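Long-range contact in N-acetylneuraminic acid (Sialic acid) synthetase (Leptospira borgpetersenii serovar Hardjo-bovis, PDB 6NCS), which probably condenses an N-acylmannosamine-type sugar with phosphoenolpyruvate to form a sialic acid in a manganese-binding TIM barrel: residues I101-D109 and I119-D130. Residues are numbered along the deposited sequence; the frame is centred on the assembly and turned at random.
With CIT (citric acid), chain D.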
ATOM      1  N   ILE A 101      -3.266   5.105  27.935  1.00 16.28           N
ATOM      2  CA  ILE A 101      -3.730   5.348  26.578  1.00 17.54           C
ATOM      3  C   ILE A 101      -3.997   6.843  26.477  1.00 16.09           C
ATOM      4  O   ILE A 101      -4.401   7.473  27.460  1.00 18.54           O
ATOM      5  CB  ILE A 101      -4.977   4.500  26.222  1.00 14.66           C
ATOM      6  CG1 ILE A 101      -5.381   4.712  24.758  1.00 13.61           C
ATOM      7  CG2 ILE A 101      -6.139   4.790  27.163  1.00 13.94           C
ATOM      8  CD1 ILE A 101      -6.397   3.688  24.233  1.00 13.92           C
ATOM      9  N   LEU A 102      -3.693   7.431  25.327  1.00 14.94           N
ATOM     10  CA  LEU A 102      -3.881   8.873  25.184  1.00 12.77           C
ATOM     11  C   LEU A 102      -5.364   9.211  25.019  1.00 17.29           C
ATOM     12  O   LEU A 102      -6.072   8.564  24.249  1.00 17.17           O
ATOM     13  CB  LEU A 102      -3.068   9.388  23.998  1.00 15.99           C
ATOM     14  CG  LEU A 102      -3.080  10.890  23.717  1.00 32.84           C
ATOM     15  CD1 LEU A 102      -2.979  11.692  25.003  1.00 46.98           C
ATOM     16  CD2 LEU A 102      -1.919  11.223  22.794  1.00 36.96           C
ATOM     17  N   PHE A 103      -5.842  10.213  25.762  1.00 15.39           N
ATOM     18  CA  PHE A 103      -7.215  10.708  25.627  1.00 14.79           C
ATOM     19  C   PHE A 103      -7.211  11.993  24.808  1.00 19.36           C
ATOM     20  O   PHE A 103      -6.386  12.873  25.054  1.00 13.39           O
ATOM     21  CB  PHE A 103      -7.838  10.991  27.003  1.00 18.25           C
ATOM     22  CG  PHE A 103      -9.085  11.842  26.950  1.00 13.29           C
ATOM     23  CD1 PHE A 103     -10.339  11.257  26.814  1.00 16.70           C
ATOM     24  CD2 PHE A 103      -9.007  13.231  27.025  1.00 16.25           C
ATOM     25  CE1 PHE A 103     -11.484  12.032  26.761  1.00 21.55           C
ATOM     26  CE2 PHE A 103     -10.156  14.008  26.964  1.00 20.71           C
ATOM     27  CZ  PHE A 103     -11.386  13.409  26.831  1.00 22.70           C
ATOM     28  N   PHE A 104      -8.129  12.114  23.847  1.00 17.09           N
ATOM     29  CA  PHE A 104      -8.409  13.428  23.264  1.00 18.69           C
ATOM     30  C   PHE A 104      -9.819  13.415  22.688  1.00 13.26           C
ATOM     31  O   PHE A 104     -10.579  12.465  22.878  1.00 13.38           O
ATOM     32  CB  PHE A 104      -7.330  13.873  22.253  1.00 14.75           C
ATOM     33  CG  PHE A 104      -7.282  13.109  20.945  1.00 17.16           C
ATOM     34  CD1 PHE A 104      -6.974  11.751  20.900  1.00 17.10           C
ATOM     35  CD2 PHE A 104      -7.425  13.789  19.740  1.00 13.12           C
ATOM     36  CE1 PHE A 104      -6.889  11.080  19.673  1.00 20.41           C
ATOM     37  CE2 PHE A 104      -7.319  13.128  18.522  1.00 12.98           C
ATOM     38  CZ  PHE A 104      -7.062  11.775  18.490  1.00 15.91           C
ATOM     39  N   ALA A 105     -10.197  14.513  22.041  1.00 15.89           N
ATOM     40  CA  ALA A 105     -11.566  14.620  21.571  1.00 19.01           C
ATOM     41  C   ALA A 105     -11.639  15.569  20.387  1.00 13.37           C
ATOM     42  O   ALA A 105     -10.713  16.339  20.114  1.00 16.90           O
ATOM     43  CB  ALA A 105     -12.512  15.102  22.682  1.00 21.83           C
ATOM     44  N   THR A 106     -12.762  15.487  19.690  1.00 15.37           N
ATOM     45  CA  THR A 106     -13.070  16.379  18.585  1.00 14.11           C
ATOM     46  C   THR A 106     -13.981  17.472  19.100  1.00 14.10           C
ATOM     47  O   THR A 106     -15.135  17.178  19.422  1.00 14.92           O
ATOM     48  CB  THR A 106     -13.765  15.606  17.472  1.00 20.29           C
ATOM     49  OG1 THR A 106     -12.901  14.562  17.021  1.00 18.92           O
ATOM     50  CG2 THR A 106     -14.119  16.522  16.314  1.00 18.42           C
ATOM     51  N   PRO A 107     -13.537  18.728  19.190  1.00 14.12           N
ATOM     52  CA  PRO A 107     -14.484  19.812  19.472  1.00 14.92           C
ATOM     53  C   PRO A 107     -15.242  20.192  18.212  1.00 15.46           C
ATOM     54  O   PRO A 107     -14.699  20.185  17.106  1.00 16.75           O
ATOM     55  CB  PRO A 107     -13.581  20.959  19.934  1.00 14.76           C
ATOM     56  CG  PRO A 107     -12.342  20.766  19.114  1.00 13.95           C
ATOM     57  CD  PRO A 107     -12.164  19.236  19.030  1.00 14.47           C
ATOM     58  N   PHE A 108     -16.511  20.539  18.382  1.00 16.59           N
ATOM     59  CA  PHE A 108     -17.326  20.967  17.259  1.00 17.41           C
ATOM     60  C   PHE A 108     -17.638  22.449  17.307  1.00 22.64           C
ATOM     61  O   PHE A 108     -18.295  22.959  16.398  1.00 19.74           O
ATOM     62  CB  PHE A 108     -18.621  20.144  17.195  1.00 18.57           C
ATOM     63  CG  PHE A 108     -18.416  18.747  16.667  1.00 21.96           C
ATOM     64  CD1 PHE A 108     -17.829  17.772  17.453  1.00 21.48           C
ATOM     65  CD2 PHE A 108     -18.792  18.419  15.371  1.00 21.33           C
ATOM     66  CE1 PHE A 108     -17.625  16.483  16.960  1.00 21.53           C
ATOM     67  CE2 PHE A 108     -18.591  17.129  14.874  1.00 21.17           C
ATOM     68  CZ  PHE A 108     -18.006  16.170  15.669  1.00 22.29           C
ATOM     69  N   ASP A 109     -17.179  23.151  18.340  1.00 20.84           N
ATOM     70  CA  ASP A 109     -17.305  24.598  18.405  1.00 18.76           C
ATOM     71  C   ASP A 109     -16.193  25.126  19.296  1.00 27.11           C
ATOM     72  O   ASP A 109     -15.452  24.361  19.915  1.00 20.28           O
ATOM     73  CB  ASP A 109     -18.695  25.030  18.903  1.00 20.40           C
ATOM     74  CG  ASP A 109     -19.064  24.453  20.273  1.00 30.55           C
ATOM     75  OD1 ASP A 109     -18.181  24.162  21.102  1.00 24.40           O
ATOM     76  OD2 ASP A 109     -20.278  24.316  20.530  1.00 30.00           O
ATOM     77  N   ILE A 119      -8.724  21.490  30.181  1.00 18.80           N
ATOM     78  CA  ILE A 119      -8.506  20.258  30.937  1.00 25.05           C
ATOM     79  C   ILE A 119      -7.195  19.598  30.562  1.00 20.37           C
ATOM     80  O   ILE A 119      -6.868  18.537  31.105  1.00 24.43           O
ATOM     81  CB  ILE A 119      -9.659  19.247  30.777  1.00 22.71           C
ATOM     82  CG1 ILE A 119      -9.715  18.680  29.364  1.00 19.27           C
ATOM     83  CG2 ILE A 119     -10.997  19.894  31.140  1.00 27.42           C
ATOM     84  CD1 ILE A 119     -10.631  17.473  29.262  1.00 20.26           C
ATOM     85  N   GLY A 120      -6.436  20.190  29.649  1.00 21.44           N
ATOM     86  CA  GLY A 120      -5.082  19.758  29.393  1.00 20.32           C
ATOM     87  C   GLY A 120      -4.882  18.772  28.261  1.00 22.27           C
ATOM     88  O   GLY A 120      -3.844  18.101  28.240  1.00 20.32           O
ATOM     89  N   VAL A 121      -5.817  18.660  27.317  1.00 19.39           N
ATOM     90  CA  VAL A 121      -5.550  17.801  26.168  1.00 16.44           C
ATOM     91  C   VAL A 121      -4.393  18.392  25.369  1.00 21.29           C
ATOM     92  O   VAL A 121      -4.182  19.610  25.345  1.00 19.73           O
ATOM     93  CB  VAL A 121      -6.792  17.606  25.274  1.00 22.37           C
ATOM     94  CG1 VAL A 121      -8.000  17.192  26.118  1.00 19.83           C
ATOM     95  CG2 VAL A 121      -7.076  18.868  24.455  1.00 27.70           C
ATOM     96  N   GLU A 122      -3.615  17.517  24.731  1.00 18.74           N
ATOM     97  CA  GLU A 122      -2.474  17.949  23.934  1.00 19.27           C
ATOM     98  C   GLU A 122      -2.705  17.821  22.439  1.00 20.38           C
ATOM     99  O   GLU A 122      -1.898  18.348  21.665  1.00 15.37           O
ATOM    100  CB  GLU A 122      -1.212  17.157  24.321  1.00 24.20           C
ATOM    101  CG  GLU A 122      -0.679  17.474  25.727  1.00 35.28           C
ATOM    102  CD  GLU A 122      -0.247  18.931  25.908  1.00 59.69           C
ATOM    103  OE1 GLU A 122       0.085  19.605  24.905  1.00 60.37           O
ATOM    104  OE2 GLU A 122      -0.237  19.406  27.068  1.00 63.74           O
ATOM    105  N   ILE A 123      -3.772  17.138  22.024  1.00 14.05           N
ATOM    106  CA  ILE A 123      -4.125  16.933  20.622  1.00 14.53           C
ATOM    107  C   ILE A 123      -5.590  17.289  20.432  1.00 16.82           C
ATOM    108  O   ILE A 123      -6.434  16.928  21.259  1.00 17.57           O
ATOM    109  CB  ILE A 123      -3.904  15.472  20.168  1.00 20.51           C
ATOM    110  CG1 ILE A 123      -2.481  15.012  20.412  1.00 25.47           C
ATOM    111  CG2 ILE A 123      -4.224  15.318  18.679  1.00 29.44           C
ATOM    112  CD1 ILE A 123      -2.231  13.615  19.857  1.00 33.07           C
ATOM    113  N   LEU A 124      -5.897  17.955  19.319  1.00 17.76           N
ATOM    114  CA  LEU A 124      -7.269  18.203  18.895  1.00 14.29           C
ATOM    115  C   LEU A 124      -7.530  17.490  17.573  1.00 14.24           C
ATOM    116  O   LEU A 124      -6.695  17.524  16.663  1.00 15.02           O
ATOM    117  CB  LEU A 124      -7.536  19.705  18.714  1.00 13.19           C
ATOM    118  CG  LEU A 124      -7.348  20.644  19.902  1.00 15.21           C
ATOM    119  CD1 LEU A 124      -7.388  22.080  19.413  1.00 17.67           C
ATOM    120  CD2 LEU A 124      -8.442  20.401  20.930  1.00 18.82           C
ATOM    121  N   LYS A 125      -8.691  16.855  17.456  1.00 15.26           N
ATOM    122  CA  LYS A 125      -9.161  16.358  16.171  1.00 14.04           C
ATOM    123  C   LYS A 125     -10.203  17.322  15.625  1.00 14.55           C
ATOM    124  O   LYS A 125     -11.063  17.787  16.371  1.00 17.60           O
ATOM    125  CB  LYS A 125      -9.782  14.963  16.319  1.00 15.03           C
ATOM    126  CG  LYS A 125     -10.472  14.448  15.070  1.00 18.59           C
ATOM    127  CD  LYS A 125      -9.475  14.055  14.016  1.00 18.96           C
ATOM    128  CE  LYS A 125     -10.165  13.829  12.674  1.00 21.80           C
ATOM    129  NZ  LYS A 125     -11.133  12.697  12.717  1.00 23.62           N
ATOM    130  N   ILE A 126     -10.135  17.620  14.325  1.00 12.95           N
ATOM    131  CA  ILE A 126     -11.163  18.411  13.656  1.00 13.54           C
ATOM    132  C   ILE A 126     -11.836  17.517  12.629  1.00 15.87           C
ATOM    133  O   ILE A 126     -11.162  16.943  11.758  1.00 16.23           O
ATOM    134  CB  ILE A 126     -10.596  19.673  12.992  1.00 15.25           C
ATOM    135  CG1 ILE A 126      -9.934  20.580  14.029  1.00 16.26           C
ATOM    136  CG2 ILE A 126     -11.709  20.426  12.265  1.00 21.75           C
ATOM    137  CD1 ILE A 126     -10.887  21.136  15.060  1.00 20.72           C
ATOM    138  N   ALA A 127     -13.163  17.413  12.726  1.00 14.76           N
ATOM    139  CA  ALA A 127     -13.952  16.505  11.911  1.00 15.98           C
ATOM    140  C   ALA A 127     -13.962  16.936  10.449  1.00 21.25           C
ATOM    141  O   ALA A 127     -13.759  18.104  10.123  1.00 20.97           O
ATOM    142  CB  ALA A 127     -15.385  16.443  12.441  1.00 18.05           C
ATOM    143  N   SER A 128     -14.229  15.964   9.560  1.00 18.00           N
ATOM    144  CA  SER A 128     -14.257  16.259   8.129  1.00 19.24           C
ATOM    145  C   SER A 128     -15.255  17.360   7.809  1.00 18.97           C
ATOM    146  O   SER A 128     -14.967  18.255   7.008  1.00 21.48           O
ATOM    147  CB  SER A 128     -14.598  15.006   7.324  1.00 23.27           C
ATOM    148  OG  SER A 128     -13.571  14.027   7.432  1.00 21.39           O
ATOM    149  N   CYS A 129     -16.435  17.310   8.429  1.00 20.95           N
ATOM    150  CA  CYS A 129     -17.468  18.300   8.158  1.00 20.57           C
ATOM    151  C   CYS A 129     -17.050  19.714   8.532  1.00 19.82           C
ATOM    152  O   CYS A 129     -17.749  20.664   8.157  1.00 22.04           O
ATOM    153  CB  CYS A 129     -18.746  17.935   8.914  1.00 28.82           C
ATOM    154  SG  CYS A 129     -18.567  18.060  10.721  1.00 28.78           S
ATOM    155  N   ASP A 130     -15.946  19.884   9.264  1.00 18.40           N
ATOM    156  CA  ASP A 130     -15.489  21.201   9.678  1.00 17.90           C
ATOM    157  C   ASP A 130     -14.255  21.652   8.910  1.00 21.69           C
ATOM    158  O   ASP A 130     -13.573  22.590   9.326  1.00 19.35           O
ATOM    159  CB  ASP A 130     -15.236  21.215  11.184  1.00 18.78           C
ATOM    160  CG  ASP A 130     -16.524  21.300  11.956  1.00 22.67           C
ATOM    161  OD1 ASP A 130     -17.449  21.958  11.427  1.00 21.36           O
ATOM    162  OD2 ASP A 130     -16.634  20.706  13.052  1.00 25.56           O
TER
HETATM  163  C1  CIT D 302     -14.373  13.073  14.373  0.89 24.56           C
HETATM  164  O1  CIT D 302     -14.072  13.193  15.569  0.89 44.09           O
HETATM  165  O2  CIT D 302     -13.453  12.992  13.536  0.89 34.52           O
HETATM  166  C2  CIT D 302     -15.833  13.031  13.989  0.89 26.57           C
HETATM  167  C3  CIT D 302     -16.206  11.901  13.024  0.89 36.10           C
HETATM  168  O7  CIT D 302     -15.830  10.603  13.572  0.89 23.65           O
HETATM  169  C4  CIT D 302     -17.715  11.985  12.850  0.89 39.93           C
HETATM  170  C5  CIT D 302     -18.296  10.818  12.086  0.89 41.45           C
HETATM  171  O3  CIT D 302     -19.541  10.712  12.037  0.89 33.14           O
HETATM  172  O4  CIT D 302     -17.581   9.967  11.497  0.89 25.75           O
HETATM  173  C6  CIT D 302     -15.580  12.124  11.650  0.89 39.21           C
HETATM  174  O5  CIT D 302     -15.542  13.268  11.147  0.89 37.03           O
HETATM  175  O6  CIT D 302     -15.099  11.160  11.001  0.89 22.70           O
HETATM  176  O   HOH W   1      -4.282  14.807  24.523  1.00 29.73           O
HETATM  177  O   HOH W   2      -8.878  16.989  22.147  1.00 25.07           O
HETATM  178  O   HOH W   3     -14.651  19.379  14.290  1.00 16.83           O
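T106 and K125 run alongside each other in the same direction, with T106 OG1 3.1 Å from K125 CG. Both reach one carboxylate of the citrate, probably from the crystallisation liquor: T106 OG1 lies 2.3 Å from citrate O1 and K125 NZ 2.5 Å from citrate O2, hydrogen bonds so short that their details are doubtful. CG of K125 stands anti to the backbone N (chi1 172°), starting the chain beside T106; bends at chi2 and chi4 then bring the ammonium to the ligand. F104 lies on the same face, its ring crossing I123 at a slant, with F104 CD2 3.7 Å from I123 CG2 and F104 CE2 3.8 Å from K125 CB. L102 CD2 meets I123 CD1 beyond it.

The backbones are joined loosely. The hydrogen bond from K125 N to A105 O is weak, 3.4 Å long though nearly straight (176°), and the strand axes diverge by 36°. Water fills in: one molecule accepts from A105 N and donates to I123 O (2.6 Å), a second links F103 O to E122 N, and a third joins P107 O, A127 N and D130 OD2. K125 O, buried without a polar partner in the model, receives a CA-H contact from T106 CA at 3.3 Å.

E229 forms a salt bridge with K125 NZ, while K59 NZ is hydrogen-bonded to T106 OG1; manganese, held by H210 and H231, sits about 6 Å from the K125 side chain. R288 of the second subunit forms a salt bridge with D130 OD1. Helix 110-118 connects the two strands, helix 86-98 packs on F103, and strands 57-62 and 146-150 flank the pair, whose partial, water-bridged pairing closes the eight-stranded parallel barrel.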